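Local atomic coordinates of Poly(A) RNA polymerase protein 2 (Saccharomyces cerevisiae, PDB entry 3NYB), a protein that catalyses the addition of poly(A) tails to RNA as the polymerase subunit of TRAMP, a yeast RNA surveillance complex. Residues Thr48-Trp57 with Ser98-Leu108; Trp57-Ser67 with Asp80-Gly88. The protein carries 1 engineered substitution. All coordinates share one frame; numbering follows the deposited sequence.

Contact 1 (Thr48-Trp57 with Ser98-Leu108)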
loop_
_atom_site.group_PDB
_atom_site.type_symbol
_atom_site.label_atom_id
_atom_site.label_comp_id
_atom_site.label_asym_id
_atom_site.label_seq_id
_atom_site.Cartn_x
_atom_site.Cartn_y
_atom_site.Cartn_z
ATOM N N THR A 48 19.263 21.098 -9.747
ATOM C CA THR A 48 19.112 21.863 -10.976
ATOM C C THR A 48 17.756 22.566 -10.997
ATOM O O THR A 48 17.641 23.726 -11.387
ATOM C CB THR A 48 19.262 20.950 -12.215
ATOM O OG1 THR A 48 20.638 20.596 -12.392
ATOM C CG2 THR A 48 18.771 21.642 -13.466
ATOM N N ILE A 49 16.722 21.870 -10.557
ATOM C CA ILE A 49 15.402 22.479 -10.525
ATOM C C ILE A 49 15.291 23.531 -9.420
ATOM O O ILE A 49 14.681 24.584 -9.619
ATOM C CB ILE A 49 14.300 21.415 -10.414
ATOM C CG1 ILE A 49 14.178 20.678 -11.753
ATOM C CG2 ILE A 49 12.975 22.052 -10.041
ATOM C CD1 ILE A 49 13.575 19.305 -11.635
ATOM N N ARG A 50 15.890 23.251 -8.266
ATOM C CA ARG A 50 15.921 24.221 -7.176
ATOM C C ARG A 50 16.571 25.495 -7.685
ATOM O O ARG A 50 16.057 26.599 -7.488
ATOM C CB ARG A 50 16.693 23.676 -5.972
ATOM C CG ARG A 50 16.814 24.655 -4.809
ATOM C CD ARG A 50 17.689 24.111 -3.669
ATOM N NE ARG A 50 17.091 22.942 -3.032
ATOM C CZ ARG A 50 17.471 21.686 -3.262
ATOM N NH1 ARG A 50 18.462 21.429 -4.114
ATOM N NH2 ARG A 50 16.864 20.683 -2.635
ATOM N N GLU A 51 17.695 25.320 -8.370
ATOM C CA GLU A 51 18.454 26.438 -8.906
ATOM C C GLU A 51 17.604 27.248 -9.890
ATOM O O GLU A 51 17.695 28.469 -9.936
ATOM C CB GLU A 51 19.768 25.932 -9.521
ATOM C CG GLU A 51 20.600 26.969 -10.254
ATOM C CD GLU A 51 20.692 26.705 -11.752
ATOM O OE1 GLU A 51 21.541 27.340 -12.413
ATOM O OE2 GLU A 51 19.925 25.860 -12.269
ATOM N N ALA A 52 16.748 26.573 -10.648
ATOM C CA ALA A 52 15.847 27.272 -11.564
ATOM C C ALA A 52 14.755 28.053 -10.831
ATOM O O ALA A 52 14.231 29.034 -11.357
ATOM C CB ALA A 52 15.222 26.307 -12.563
ATOM N N VAL A 53 14.408 27.610 -9.628
ATOM C CA VAL A 53 13.399 28.287 -8.821
ATOM C C VAL A 53 14.008 29.543 -8.186
ATOM O O VAL A 53 13.400 30.610 -8.177
ATOM C CB VAL A 53 12.822 27.348 -7.738
ATOM C CG1 VAL A 53 11.877 28.097 -6.816
ATOM C CG2 VAL A 53 12.099 26.161 -8.391
ATOM N N LYS A 54 15.228 29.410 -7.680
ATOM C CA LYS A 54 15.962 30.547 -7.156
ATOM C C LYS A 54 15.917 31.712 -8.140
ATOM O O LYS A 54 15.820 32.868 -7.737
ATOM C CB LYS A 54 17.415 30.162 -6.877
ATOM C CG LYS A 54 17.618 29.171 -5.730
ATOM C CD LYS A 54 16.922 29.634 -4.470
ATOM C CE LYS A 54 17.783 29.393 -3.233
ATOM N NZ LYS A 54 18.401 28.040 -3.223
ATOM N N GLN A 55 15.982 31.408 -9.430
ATOM C CA GLN A 55 15.985 32.446 -10.462
ATOM C C GLN A 55 14.738 33.320 -10.476
ATOM O O GLN A 55 14.814 34.495 -10.831
ATOM C CB GLN A 55 16.185 31.835 -11.846
ATOM C CG GLN A 55 17.607 31.452 -12.139
ATOM C CD GLN A 55 17.703 30.455 -13.259
ATOM O OE1 GLN A 55 18.795 30.033 -13.636
ATOM N NE2 GLN A 55 16.553 30.063 -13.799
ATOM N N LEU A 56 13.591 32.740 -10.133
ATOM C CA LEU A 56 12.353 33.513 -10.021
ATOM C C LEU A 56 12.257 34.174 -8.651
ATOM O O LEU A 56 11.913 35.351 -8.535
ATOM C CB LEU A 56 11.120 32.628 -10.222
ATOM C CG LEU A 56 10.900 31.959 -11.578
ATOM C CD1 LEU A 56 9.510 31.354 -11.635
ATOM C CD2 LEU A 56 11.106 32.939 -12.725
ATOM N N TRP A 57 12.559 33.393 -7.619
ATOM C CA TRP A 57 12.431 33.822 -6.237
ATOM C C TRP A 57 13.654 33.349 -5.482
ATOM O O TRP A 57 13.680 32.222 -4.999
ATOM C CB TRP A 57 11.177 33.205 -5.616
ATOM C CG TRP A 57 9.953 33.390 -6.453
ATOM C CD1 TRP A 57 9.268 34.556 -6.655
ATOM C CD2 TRP A 57 9.263 32.396 -7.206
ATOM N NE1 TRP A 57 8.198 34.350 -7.483
ATOM C CE2 TRP A 57 8.168 33.001 -7.846
ATOM C CE3 TRP A 57 9.455 31.017 -7.418
ATOM C CZ2 TRP A 57 7.271 32.330 -8.660
ATOM C CZ3 TRP A 57 8.565 30.333 -8.230
ATOM C CH2 TRP A 57 7.488 30.988 -8.837
ATOM N N SER A 98 3.789 30.877 -13.646
ATOM C CA SER A 98 5.069 31.535 -13.898
ATOM C C SER A 98 6.225 30.545 -13.884
ATOM O O SER A 98 7.122 30.613 -14.723
ATOM C CB SER A 98 5.319 32.629 -12.861
ATOM O OG SER A 98 4.228 33.525 -12.811
ATOM N N LEU A 99 6.204 29.639 -12.912
ATOM C CA LEU A 99 7.192 28.574 -12.819
ATOM C C LEU A 99 7.122 27.693 -14.069
ATOM O O LEU A 99 8.153 27.335 -14.647
ATOM C CB LEU A 99 6.917 27.723 -11.577
ATOM C CG LEU A 99 7.841 26.539 -11.304
ATOM C CD1 LEU A 99 9.319 26.918 -11.508
ATOM C CD2 LEU A 99 7.605 25.999 -9.896
ATOM N N ALA A 100 5.900 27.342 -14.475
ATOM C CA ALA A 100 5.692 26.545 -15.683
ATOM C C ALA A 100 6.297 27.229 -16.887
ATOM O O ALA A 100 7.182 26.685 -17.544
ATOM C CB ALA A 100 4.204 26.288 -15.918
ATOM N N SER A 101 5.803 28.427 -17.180
ATOM C CA SER A 101 6.330 29.206 -18.288
ATOM C C SER A 101 7.855 29.197 -18.274
ATOM O O SER A 101 8.494 29.055 -19.313
ATOM C CB SER A 101 5.812 30.631 -18.205
ATOM O OG SER A 101 5.605 31.156 -19.484
ATOM N N HIS A 102 8.432 29.313 -17.084
ATOM C CA HIS A 102 9.884 29.434 -16.923
ATOM C C HIS A 102 10.614 28.101 -17.158
ATOM O O HIS A 102 11.660 28.052 -17.808
ATOM C CB HIS A 102 10.190 30.010 -15.531
ATOM C CG HIS A 102 11.648 30.210 -15.246
ATOM N ND1 HIS A 102 12.261 29.704 -14.121
ATOM C CD2 HIS A 102 12.605 30.885 -15.926
ATOM C CE1 HIS A 102 13.537 30.047 -14.123
ATOM N NE2 HIS A 102 13.772 30.760 -15.210
ATOM N N LEU A 103 10.062 27.022 -16.613
ATOM C CA LEU A 103 10.627 25.694 -16.814
ATOM C C LEU A 103 10.717 25.357 -18.302
ATOM O O LEU A 103 11.749 24.883 -18.779
ATOM C CB LEU A 103 9.793 24.645 -16.075
ATOM C CG LEU A 103 10.288 24.216 -14.695
ATOM C CD1 LEU A 103 11.293 25.214 -14.167
ATOM C CD2 LEU A 103 9.145 23.991 -13.705
ATOM N N LYS A 104 9.632 25.617 -19.027
ATOM C CA LYS A 104 9.552 25.311 -20.448
ATOM C C LYS A 104 10.641 26.056 -21.200
ATOM O O LYS A 104 11.376 25.477 -22.003
ATOM C CB LYS A 104 8.192 25.731 -20.999
ATOM C CG LYS A 104 6.987 25.314 -20.165
ATOM C CD LYS A 104 6.177 24.198 -20.826
ATOM C CE LYS A 104 5.090 24.739 -21.750
ATOM N NZ LYS A 104 4.405 23.662 -22.528
ATOM N N LYS A 105 10.727 27.350 -20.921
ATOM C CA LYS A 105 11.693 28.244 -21.550
ATOM C C LYS A 105 13.148 27.822 -21.290
ATOM O O LYS A 105 13.972 27.780 -22.211
ATOM C CB LYS A 105 11.429 29.674 -21.068
ATOM C CG LYS A 105 12.313 30.742 -21.680
ATOM C CD LYS A 105 11.482 31.918 -22.209
ATOM C CE LYS A 105 12.351 33.021 -22.817
ATOM N NZ LYS A 105 12.940 33.940 -21.798
ATOM N N LYS A 106 13.453 27.484 -20.042
ATOM C CA LYS A 106 14.796 27.042 -19.670
ATOM C C LYS A 106 15.046 25.552 -19.992
ATOM O O LYS A 106 16.109 25.011 -19.672
ATOM C CB LYS A 106 15.053 27.323 -18.180
ATOM C CG LYS A 106 15.016 28.795 -17.778
ATOM C CD LYS A 106 16.386 29.441 -17.889
ATOM C CE LYS A 106 17.393 28.713 -16.999
ATOM N NZ LYS A 106 18.755 29.343 -16.950
ATOM N N ASN A 107 14.067 24.898 -20.619
ATOM C CA ASN A 107 14.195 23.489 -21.035
ATOM C C ASN A 107 14.310 22.434 -19.931
ATOM O O ASN A 107 14.937 21.392 -20.137
ATOM C CB ASN A 107 15.356 23.313 -22.029
ATOM C CG ASN A 107 14.963 23.654 -23.447
ATOM O OD1 ASN A 107 14.142 22.968 -24.057
ATOM N ND2 ASN A 107 15.555 24.719 -23.987
ATOM N N LEU A 108 13.697 22.691 -18.781
ATOM C CA LEU A 108 13.691 21.711 -17.705
ATOM C C LEU A 108 12.361 20.983 -17.678
ATOM O O LEU A 108 12.109 20.140 -16.820
ATOM C CB LEU A 108 14.000 22.368 -16.362
ATOM C CG LEU A 108 15.381 23.028 -16.377
ATOM C CD1 LEU A 108 15.648 23.835 -15.119
ATOM C CD2 LEU A 108 16.460 21.982 -16.588
#

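Contact 2 (Trp57-Ser67 with Asp80-Gly88)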
loop_
_atom_site.group_PDB
_atom_site.type_symbol
_atom_site.label_atom_id
_atom_site.label_comp_id
_atom_site.label_asym_id
_atom_site.label_seq_id
_atom_site.Cartn_x
_atom_site.Cartn_y
_atom_site.Cartn_z
ATOM N N TRP A 57 12.559 33.393 -7.619
ATOM C CA TRP A 57 12.431 33.822 -6.237
ATOM C C TRP A 57 13.654 33.349 -5.482
ATOM O O TRP A 57 13.680 32.222 -4.999
ATOM C CB TRP A 57 11.177 33.205 -5.616
ATOM C CG TRP A 57 9.953 33.390 -6.453
ATOM C CD1 TRP A 57 9.268 34.556 -6.655
ATOM C CD2 TRP A 57 9.263 32.396 -7.206
ATOM N NE1 TRP A 57 8.198 34.350 -7.483
ATOM C CE2 TRP A 57 8.168 33.001 -7.846
ATOM C CE3 TRP A 57 9.455 31.017 -7.418
ATOM C CZ2 TRP A 57 7.271 32.330 -8.660
ATOM C CZ3 TRP A 57 8.565 30.333 -8.230
ATOM C CH2 TRP A 57 7.488 30.988 -8.837
ATOM N N PRO A 58 14.684 34.204 -5.394
ATOM C CA PRO A 58 15.954 33.857 -4.741
ATOM C C PRO A 58 15.791 33.461 -3.273
ATOM O O PRO A 58 16.698 32.842 -2.701
ATOM C CB PRO A 58 16.786 35.144 -4.881
ATOM C CG PRO A 58 15.789 36.205 -5.238
ATOM C CD PRO A 58 14.772 35.509 -6.069
ATOM N N ASP A 59 14.645 33.796 -2.686
ATOM C CA ASP A 59 14.338 33.410 -1.308
ATOM C C ASP A 59 13.806 31.976 -1.153
ATOM O O ASP A 59 13.820 31.415 -0.054
ATOM C CB ASP A 59 13.339 34.389 -0.691
ATOM C CG ASP A 59 13.959 35.733 -0.381
ATOM O OD1 ASP A 59 15.209 35.827 -0.382
ATOM O OD2 ASP A 59 13.197 36.694 -0.137
ATOM N N ALA A 60 13.336 31.388 -2.247
ATOM C CA ALA A 60 12.683 30.087 -2.186
ATOM C C ALA A 60 13.677 28.928 -2.161
ATOM O O ALA A 60 14.767 29.019 -2.719
ATOM C CB ALA A 60 11.715 29.930 -3.353
ATOM N N ASP A 61 13.284 27.845 -1.499
ATOM C CA ASP A 61 14.047 26.610 -1.485
ATOM C C ASP A 61 13.104 25.536 -2.009
ATOM O O ASP A 61 11.960 25.824 -2.372
ATOM C CB ASP A 61 14.516 26.277 -0.061
ATOM C CG ASP A 61 15.935 25.699 -0.016
ATOM O OD1 ASP A 61 16.300 24.862 -0.877
ATOM O OD2 ASP A 61 16.689 26.079 0.910
ATOM N N LEU A 62 13.577 24.297 -2.037
ATOM C CA LEU A 62 12.819 23.206 -2.630
ATOM C C LEU A 62 13.146 21.917 -1.892
ATOM O O LEU A 62 14.316 21.558 -1.747
ATOM C CB LEU A 62 13.189 23.079 -4.110
ATOM C CG LEU A 62 12.519 22.013 -4.977
ATOM C CD1 LEU A 62 11.027 22.248 -5.067
ATOM C CD2 LEU A 62 13.134 22.023 -6.367
ATOM N N HIS A 63 12.119 21.220 -1.420
ATOM C CA HIS A 63 12.349 19.999 -0.655
ATOM C C HIS A 63 11.528 18.813 -1.133
ATOM O O HIS A 63 10.359 18.948 -1.487
ATOM C CB HIS A 63 12.109 20.249 0.837
ATOM C CG HIS A 63 12.990 21.312 1.413
ATOM N ND1 HIS A 63 14.361 21.176 1.493
ATOM C CD2 HIS A 63 12.703 22.533 1.917
ATOM C CE1 HIS A 63 14.877 22.268 2.027
ATOM N NE2 HIS A 63 13.893 23.107 2.293
ATOM N N VAL A 64 12.153 17.644 -1.143
ATOM C CA VAL A 64 11.464 16.420 -1.505
ATOM C C VAL A 64 10.671 15.936 -0.305
ATOM O O VAL A 64 11.238 15.765 0.771
ATOM C CB VAL A 64 12.474 15.309 -1.858
ATOM C CG1 VAL A 64 11.743 13.973 -2.130
ATOM C CG2 VAL A 64 13.351 15.721 -3.032
ATOM N N PHE A 65 9.370 15.698 -0.485
ATOM C CA PHE A 65 8.538 15.093 0.561
ATOM C C PHE A 65 7.764 13.888 0.012
ATOM O O PHE A 65 7.542 13.783 -1.189
ATOM C CB PHE A 65 7.545 16.125 1.105
ATOM C CG PHE A 65 6.482 16.535 0.105
ATOM C CD1 PHE A 65 5.258 15.879 0.052
ATOM C CD2 PHE A 65 6.719 17.560 -0.797
ATOM C CE1 PHE A 65 4.284 16.252 -0.872
ATOM C CE2 PHE A 65 5.756 17.944 -1.717
ATOM C CZ PHE A 65 4.537 17.292 -1.757
ATOM N N GLY A 66 7.337 12.985 0.884
ATOM C CA GLY A 66 6.450 11.916 0.462
ATOM C C GLY A 66 7.155 10.612 0.149
ATOM O O GLY A 66 8.162 10.270 0.771
ATOM N N SER A 67 6.619 9.883 -0.824
ATOM C CA SER A 67 7.137 8.572 -1.190
ATOM C C SER A 67 8.653 8.540 -1.297
ATOM O O SER A 67 9.275 7.524 -0.987
ATOM C CB SER A 67 6.527 8.117 -2.511
ATOM O OG SER A 67 5.145 7.863 -2.354
ATOM N N ASP A 80 7.710 14.233 -5.370
ATOM C CA ASP A 80 6.994 15.427 -4.941
ATOM C C ASP A 80 7.902 16.446 -4.266
ATOM O O ASP A 80 8.657 16.109 -3.352
ATOM C CB ASP A 80 5.860 15.037 -3.988
ATOM C CG ASP A 80 5.067 13.840 -4.487
ATOM O OD1 ASP A 80 4.387 13.970 -5.530
ATOM O OD2 ASP A 80 5.125 12.769 -3.839
ATOM N N CYS A 81 7.810 17.696 -4.707
ATOM C CA CYS A 81 8.570 18.781 -4.100
ATOM C C CYS A 81 7.678 19.925 -3.649
ATOM O O CYS A 81 6.687 20.236 -4.308
ATOM C CB CYS A 81 9.601 19.306 -5.090
ATOM S SG CYS A 81 10.498 17.983 -5.898
ATOM N N VAL A 82 8.042 20.541 -2.523
ATOM C CA VAL A 82 7.421 21.773 -2.038
ATOM C C VAL A 82 8.363 22.942 -2.274
ATOM O O VAL A 82 9.566 22.829 -2.026
ATOM C CB VAL A 82 7.215 21.751 -0.518
ATOM C CG1 VAL A 82 5.815 22.217 -0.166
ATOM C CG2 VAL A 82 7.498 20.379 0.052
ATOM N N VAL A 83 7.821 24.072 -2.712
ATOM C CA VAL A 83 8.598 25.307 -2.809
ATOM C C VAL A 83 8.237 26.227 -1.653
ATOM O O VAL A 83 7.052 26.376 -1.341
ATOM C CB VAL A 83 8.328 26.029 -4.118
ATOM C CG1 VAL A 83 9.070 27.347 -4.152
ATOM C CG2 VAL A 83 8.757 25.164 -5.261
ATOM N N THR A 84 9.248 26.878 -1.065
ATOM C CA THR A 84 9.145 27.454 0.285
ATOM C C THR A 84 9.056 28.971 0.511
ATOM O O THR A 84 8.821 29.391 1.645
ATOM C CB THR A 84 10.291 26.945 1.203
ATOM O OG1 THR A 84 11.533 26.960 0.486
ATOM C CG2 THR A 84 10.005 25.533 1.713
ATOM N N SER A 85 9.251 29.812 -0.495
ATOM C CA SER A 85 9.010 31.237 -0.225
ATOM C C SER A 85 7.523 31.439 0.056
ATOM O O SER A 85 6.704 30.629 -0.372
ATOM C CB SER A 85 9.465 32.126 -1.384
ATOM O OG SER A 85 10.779 32.601 -1.170
ATOM N N GLU A 86 7.165 32.494 0.779
ATOM C CA GLU A 86 5.748 32.770 1.015
ATOM C C GLU A 86 5.035 33.059 -0.307
ATOM O O GLU A 86 4.781 34.210 -0.655
ATOM C CB GLU A 86 5.538 33.903 2.033
ATOM C CG GLU A 86 6.532 35.058 1.950
ATOM C CD GLU A 86 6.383 36.044 3.106
ATOM O OE1 GLU A 86 5.268 36.571 3.312
ATOM O OE2 GLU A 86 7.386 36.296 3.807
ATOM N N LEU A 87 4.716 31.992 -1.035
ATOM C CA LEU A 87 4.178 32.091 -2.389
ATOM C C LEU A 87 2.870 31.327 -2.515
ATOM O O LEU A 87 2.232 31.344 -3.568
ATOM C CB LEU A 87 5.184 31.527 -3.403
ATOM C CG LEU A 87 6.514 32.269 -3.581
ATOM C CD1 LEU A 87 7.601 31.332 -4.114
ATOM C CD2 LEU A 87 6.366 33.514 -4.471
ATOM N N GLY A 88 2.479 30.648 -1.441
ATOM C CA GLY A 88 1.294 29.810 -1.458
ATOM C C GLY A 88 -0.021 30.566 -1.390
ATOM O O GLY A 88 -0.173 31.638 -1.984
#

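Contact 1 (Thr48-Trp57 with Ser98-Leu108)
Ala-52 lies nearest Leu-103 and Val-53 nearest Leu-99 along the backbones where helices 48-54 and 98-105 cross, their axes 10.8 Å apart at closest approach and their N-to-C directions 120° from each other. Both helices belong to the nucleotidyltransferase palm and lie against one face of its sheet: Ile-49 rests on Phe-125 and Ile-134, Leu-99 on Val-136, and Leu-103 on Ile-123 and Phe-125. Next to the sheet the seam is apolar, with Val-53 CG2 4.2 Å from Leu-99 CD1. The indole of Trp-57 extends this side, bringing CH2 at the edge of the ring to 4.3 Å from Leu-99 CB. Farther out, Leu-56 and His-102 run antiparallel, each side chain passing alongside the other. Leu-56 CD2 lies over one face of the imidazole in a CH-pi contact, 3.8 Å from the centroid of the His-102 ring, while its other methyl, CD1, packs on Leu-99 CA at 3.8 Å. A chi1 of -179° swings the His-102 imidazole away from its own backbone N and across to helix 48-54, where its ring edge meets Ala-52 O and the amide of Gln-55. That amide stands steeply to the ring, the planes 74° apart. Its oxygen, OE1, takes a weak hydrogen bond from Lys-106 NZ at 3.4 Å. A Schellman motif ends helix 98-105 at Asn-107, whose phi is positive, and Leu-108 N bonds back to Leu-103 O. Just past this turn, Leu-108 packs its CD2 near Thr-48 CG2 and sets its CD1 3.6 Å from Ala-52 CB.

Contact 2 (Trp57-Ser67 with Asp80-Gly88)
His-63 and Val-82 form a hydrogen-bonded antiparallel pair that ties strand 62-65 to strand 80-83, with His-63 N to Val-82 O at 3.1 Å and Val-82 N to His-63 O at 3.0 Å, both donors in the carbonyl plane. Strand 62-65 is one of the two outer strands of the palm sheet, and Cys-81 and Val-83 bond onward to strand 132-137. Leu-62 points to the face covered by helix 36-54. Its CB lies 4.2 Å from Val-82 O; CG, anti to the backbone N (chi1 -179°), passes Cys-81 CB at 4.0 Å; CD1 ends against Cys-81 CB and Val-83 CG2, and CD2 turns to Ile-49 of the helix. Beyond the strands, Thr-84 OG1 accepts from Asp-61 N at 2.8 Å, and Thr-84 N returns a bond to Asp-61 O from above the carbonyl plane. Asp-61 OD1 receives Leu-62 N on its anti lone pair and also forms a salt bridge with Arg-50. Leu-87 lays both methyls over one face of the Trp-57 indole, CD2 3.7 Å from the centroid of the five-membered ring. On the sheet face opposite Leu-62, Asp-80 CB sits over the Phe-65 ring; Asp-80 is probably an acid of the family's DxD motif. Backbone bonds thus set the register, Leu-62, Cys-81 and Val-83 are buried on the helix-facing side, and the opposite face mixes buried Val-82 and Phe-65 with exposed His-63.

Overall arrangement
The centres of contact 1 and contact 2 lie about 13 Å apart in one palm domain, on the same side of the chain's centre. Along the chain the order is 48-57, 57-67, 80-88, 98-108: a helix, two antiparallel strands and a second helix, with contact 2 joining the inner pair and contact 1 the outer pair. Trp-57 belongs to both, at the turn from helix 36-54 into strand 62-65. The layers also meet directly, since Arg-50 NH2 lies 2.8 Å from Leu-62 O, a probable hydrogen bond. Together they build the helix-covered edge of the five-stranded palm sheet, the core of the nucleotidyltransferase fold.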